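Local coordinates for amide synthase (PDB 1L5A), which is the condensation enzyme VibH of nonribosomal peptide synthesis, an amide synthase of the vibriobactin pathway that probably joins an acyl group to an amine, at residues L42-R53 against W64-D72. Numbering follows the deposited sequence.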
loop_
_atom_site.group_PDB
_atom_site.type_symbol
_atom_site.label_atom_id
_atom_site.label_comp_id
_atom_site.label_asym_id
_atom_site.label_seq_id
_atom_site.Cartn_x
_atom_site.Cartn_y
_atom_site.Cartn_z
ATOM N N LEU A 42 11.433 18.002 29.794
ATOM C CA LEU A 42 10.368 17.089 30.199
ATOM C C LEU A 42 9.003 17.711 29.938
ATOM O O LEU A 42 8.102 17.038 29.454
ATOM C CB LEU A 42 10.514 16.686 31.674
ATOM C CG LEU A 42 9.406 15.833 32.319
ATOM C CD1 LEU A 42 9.314 14.479 31.666
ATOM C CD2 LEU A 42 9.699 15.658 33.776
ATOM N N HIS A 43 8.853 19.000 30.247
ATOM C CA HIS A 43 7.601 19.730 30.016
ATOM C C HIS A 43 7.261 19.744 28.519
ATOM O O HIS A 43 6.092 19.657 28.127
ATOM C CB HIS A 43 7.736 21.169 30.499
ATOM C CG HIS A 43 6.635 22.066 30.026
ATOM N ND1 HIS A 43 5.466 22.246 30.732
ATOM C CD2 HIS A 43 6.512 22.807 28.899
ATOM C CE1 HIS A 43 4.670 23.061 30.062
ATOM N NE2 HIS A 43 5.280 23.414 28.944
ATOM N N LEU A 44 8.280 19.896 27.682
ATOM C CA LEU A 44 8.058 19.892 26.245
ATOM C C LEU A 44 7.640 18.492 25.779
ATOM O O LEU A 44 6.634 18.333 25.077
ATOM C CB LEU A 44 9.328 20.331 25.498
ATOM C CG LEU A 44 9.685 21.827 25.557
ATOM C CD1 LEU A 44 10.956 22.072 24.764
ATOM C CD2 LEU A 44 8.540 22.668 24.979
ATOM N N THR A 45 8.395 17.473 26.177
ATOM C CA THR A 45 8.065 16.128 25.752
ATOM C C THR A 45 6.622 15.737 26.052
ATOM O O THR A 45 5.908 15.247 25.168
ATOM C CB THR A 45 8.964 15.104 26.408
ATOM O OG1 THR A 45 10.317 15.380 26.053
ATOM C CG2 THR A 45 8.590 13.717 25.929
ATOM N N VAL A 46 6.209 15.955 27.300
ATOM C CA VAL A 46 4.868 15.628 27.757
ATOM C C VAL A 46 3.763 16.381 26.999
ATOM O O VAL A 46 2.667 15.855 26.795
ATOM C CB VAL A 46 4.767 15.868 29.300
ATOM C CG1 VAL A 46 3.355 15.966 29.726
ATOM C CG2 VAL A 46 5.415 14.709 30.051
ATOM N N SER A 47 4.039 17.600 26.564
ATOM C CA SER A 47 3.034 18.369 25.819
ATOM C C SER A 47 2.704 17.731 24.504
ATOM O O SER A 47 1.578 17.812 24.034
ATOM C CB SER A 47 3.516 19.778 25.538
ATOM O OG SER A 47 3.571 20.484 26.761
ATOM N N GLU A 48 3.697 17.088 23.911
ATOM C CA GLU A 48 3.522 16.437 22.626
ATOM C C GLU A 48 2.720 15.135 22.662
ATOM O O GLU A 48 2.311 14.644 21.608
ATOM C CB GLU A 48 4.889 16.171 21.997
ATOM C CG GLU A 48 5.721 17.429 21.705
ATOM C CD GLU A 48 7.052 17.094 21.065
ATOM O OE1 GLU A 48 7.194 15.962 20.550
ATOM O OE2 GLU A 48 7.952 17.958 21.061
ATOM N N ILE A 49 2.488 14.580 23.856
ATOM C CA ILE A 49 1.773 13.312 23.973
ATOM C C ILE A 49 0.316 13.512 24.315
ATOM O O ILE A 49 -0.040 13.599 25.479
ATOM C CB ILE A 49 2.420 12.418 25.056
ATOM C CG1 ILE A 49 3.930 12.367 24.841
ATOM C CG2 ILE A 49 1.857 10.993 24.985
ATOM C CD1 ILE A 49 4.647 11.458 25.821
ATOM N N ASP A 50 -0.537 13.567 23.303
ATOM C CA ASP A 50 -1.956 13.788 23.534
ATOM C C ASP A 50 -2.633 12.792 24.463
ATOM O O ASP A 50 -3.475 13.164 25.279
ATOM C CB ASP A 50 -2.707 13.794 22.214
ATOM C CG ASP A 50 -2.447 15.034 21.404
ATOM O OD1 ASP A 50 -2.211 16.090 22.014
ATOM O OD2 ASP A 50 -2.501 14.961 20.155
ATOM N N LEU A 51 -2.280 11.523 24.339
ATOM C CA LEU A 51 -2.918 10.512 25.165
ATOM C C LEU A 51 -2.668 10.718 26.673
ATOM O O LEU A 51 -3.487 10.311 27.488
ATOM C CB LEU A 51 -2.487 9.111 24.705
ATOM C CG LEU A 51 -3.493 7.995 24.982
ATOM C CD1 LEU A 51 -4.866 8.359 24.405
ATOM C CD2 LEU A 51 -2.981 6.699 24.378
ATOM N N PHE A 52 -1.561 11.339 27.060
ATOM C CA PHE A 52 -1.349 11.572 28.484
ATOM C C PHE A 52 -2.419 12.529 29.044
ATOM O O PHE A 52 -2.456 12.771 30.245
ATOM C CB PHE A 52 0.029 12.181 28.764
ATOM C CG PHE A 52 1.158 11.211 28.701
ATOM C CD1 PHE A 52 2.445 11.619 29.033
ATOM C CD2 PHE A 52 0.959 9.908 28.263
ATOM C CE1 PHE A 52 3.519 10.753 28.922
ATOM C CE2 PHE A 52 2.031 9.028 28.145
ATOM C CZ PHE A 52 3.315 9.455 28.473
ATOM N N ARG A 53 -3.268 13.088 28.187
ATOM C CA ARG A 53 -4.319 13.997 28.653
ATOM C C ARG A 53 -5.664 13.278 28.662
ATOM O O ARG A 53 -6.709 13.872 28.937
ATOM C CB ARG A 53 -4.424 15.245 27.757
ATOM C CG ARG A 53 -3.236 16.214 27.860
ATOM C CD ARG A 53 -3.452 17.499 27.034
ATOM N NE ARG A 53 -3.471 17.260 25.584
ATOM C CZ ARG A 53 -4.569 17.250 24.836
ATOM N NH1 ARG A 53 -5.767 17.467 25.392
ATOM N NH2 ARG A 53 -4.468 17.027 23.528
ATOM N N TRP A 64 -11.029 14.368 26.608
ATOM C CA TRP A 64 -9.742 15.041 26.793
ATOM C C TRP A 64 -9.578 16.240 27.733
ATOM O O TRP A 64 -10.246 17.267 27.600
ATOM C CB TRP A 64 -9.206 15.449 25.420
ATOM C CG TRP A 64 -9.402 14.391 24.406
ATOM C CD1 TRP A 64 -10.523 14.175 23.659
ATOM C CD2 TRP A 64 -8.489 13.333 24.080
ATOM N NE1 TRP A 64 -10.366 13.045 22.892
ATOM C CE2 TRP A 64 -9.128 12.509 23.129
ATOM C CE3 TRP A 64 -7.199 13.000 24.502
ATOM C CZ2 TRP A 64 -8.517 11.367 22.589
ATOM C CZ3 TRP A 64 -6.589 11.861 23.966
ATOM C CH2 TRP A 64 -7.255 11.060 23.017
ATOM N N HIS A 65 -8.643 16.105 28.662
ATOM C CA HIS A 65 -8.314 17.184 29.583
ATOM C C HIS A 65 -7.589 18.235 28.716
ATOM O O HIS A 65 -6.753 17.902 27.874
ATOM C CB HIS A 65 -7.391 16.664 30.672
ATOM C CG HIS A 65 -7.336 17.542 31.877
ATOM N ND1 HIS A 65 -6.171 18.144 32.308
ATOM C CD2 HIS A 65 -8.298 17.900 32.762
ATOM C CE1 HIS A 65 -6.416 18.833 33.408
ATOM N NE2 HIS A 65 -7.697 18.703 33.704
ATOM N N PRO A 66 -7.886 19.518 28.919
ATOM C CA PRO A 66 -7.227 20.541 28.097
ATOM C C PRO A 66 -5.805 20.944 28.477
ATOM O O PRO A 66 -5.139 21.622 27.710
ATOM C CB PRO A 66 -8.184 21.710 28.201
ATOM C CG PRO A 66 -8.592 21.619 29.643
ATOM C CD PRO A 66 -8.842 20.126 29.860
ATOM N N PHE A 67 -5.319 20.517 29.635
ATOM C CA PHE A 67 -3.980 20.914 30.049
ATOM C C PHE A 67 -3.008 19.746 30.010
ATOM O O PHE A 67 -3.407 18.597 30.162
ATOM C CB PHE A 67 -4.043 21.502 31.468
ATOM C CG PHE A 67 -5.025 22.641 31.617
ATOM C CD1 PHE A 67 -5.771 22.782 32.782
ATOM C CD2 PHE A 67 -5.210 23.567 30.591
ATOM C CE1 PHE A 67 -6.689 23.825 32.918
ATOM C CE2 PHE A 67 -6.117 24.602 30.718
ATOM C CZ PHE A 67 -6.860 24.737 31.878
ATOM N N SER A 68 -1.727 20.024 29.802
ATOM C CA SER A 68 -0.758 18.937 29.784
ATOM C C SER A 68 -0.455 18.527 31.211
ATOM O O SER A 68 -0.673 19.278 32.155
ATOM C CB SER A 68 0.545 19.344 29.066
ATOM O OG SER A 68 1.066 20.593 29.506
ATOM N N PRO A 69 0.028 17.303 31.393
ATOM C CA PRO A 69 0.365 16.793 32.725
ATOM C C PRO A 69 1.340 17.710 33.500
ATOM O O PRO A 69 2.319 18.225 32.942
ATOM C CB PRO A 69 0.999 15.436 32.408
ATOM C CG PRO A 69 0.251 14.997 31.193
ATOM C CD PRO A 69 0.189 16.258 30.365
ATOM N N PRO A 70 1.079 17.925 34.797
ATOM C CA PRO A 70 1.960 18.772 35.622
ATOM C C PRO A 70 3.290 18.050 35.791
ATOM O O PRO A 70 3.352 16.833 35.705
ATOM C CB PRO A 70 1.253 18.841 36.987
ATOM C CG PRO A 70 -0.128 18.280 36.748
ATOM C CD PRO A 70 -0.025 17.347 35.579
ATOM N N ILE A 71 4.346 18.800 36.044
ATOM C CA ILE A 71 5.640 18.208 36.300
ATOM C C ILE A 71 6.001 18.625 37.719
ATOM O O ILE A 71 6.291 19.787 37.969
ATOM C CB ILE A 71 6.708 18.737 35.368
ATOM C CG1 ILE A 71 6.426 18.265 33.944
ATOM C CG2 ILE A 71 8.071 18.271 35.849
ATOM C CD1 ILE A 71 7.482 18.659 32.966
ATOM N N ASP A 72 5.962 17.679 38.647
ATOM C CA ASP A 72 6.273 17.960 40.034
ATOM C C ASP A 72 7.785 17.900 40.244
ATOM O O ASP A 72 8.396 16.825 40.186
ATOM C CB ASP A 72 5.517 16.961 40.935
ATOM C CG ASP A 72 5.911 17.063 42.418
ATOM O OD1 ASP A 72 5.946 18.192 42.962
ATOM O OD2 ASP A 72 6.172 16.002 43.048
HETATM O O HOH W 1 3.575 20.518 31.960
#
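Trp64 and His65 meet Asp50 and Arg53 where the chain comes back after the short strands 54-56 and 62-64, probably a beta hairpin, in this condensation domain, whose fold is akin to that of CoA-dependent acyltransferases. From there 64-72 runs back, without regular structure, along the 3-10 turn 50-53 and helix 35-47 to edge strand 72-75 of the five-stranded sheet. Trp64 brings the edge of its indole to the backbone oxygen of Asp50, with CZ3 3.6 Å from O, while Leu51 CD1 touches the same end of the ring system obliquely. At His65 the backbone is gripped twice by one residue: its N donates to Arg53 O at 3.0 Å, and its O receives Arg53 NH1 at 2.7 Å, lying practically in the guanidinium plane. A bend at chi3 (-67°) turns the arginine tip back, and NH2 forms a salt bridge with Asp50 OD1, approached from above the carboxylate plane; Asp50 OD2 is held in turn by Tyr161 N. Two in-plane partners thus fix the rotation of the guanidinium. Phe67 contributes its carbonyl oxygen, which rests against the aliphatic Arg53 CG and CD. Next, the Pro69 ring packs on Val46 CG1 and on Phe52, whose CB lies 3.7 Å from Pro69 CG; His108 of the neighbouring strand 107-114 touches both Val46 and Pro69. A water links the segments here, 2.8 Å from His43 ND1 and donating to Pro69 O at 2.8 Å. Ile71 then packs on the helix, CD1 against His43 CB and CG2 against Leu42 CD2 (3.7 Å).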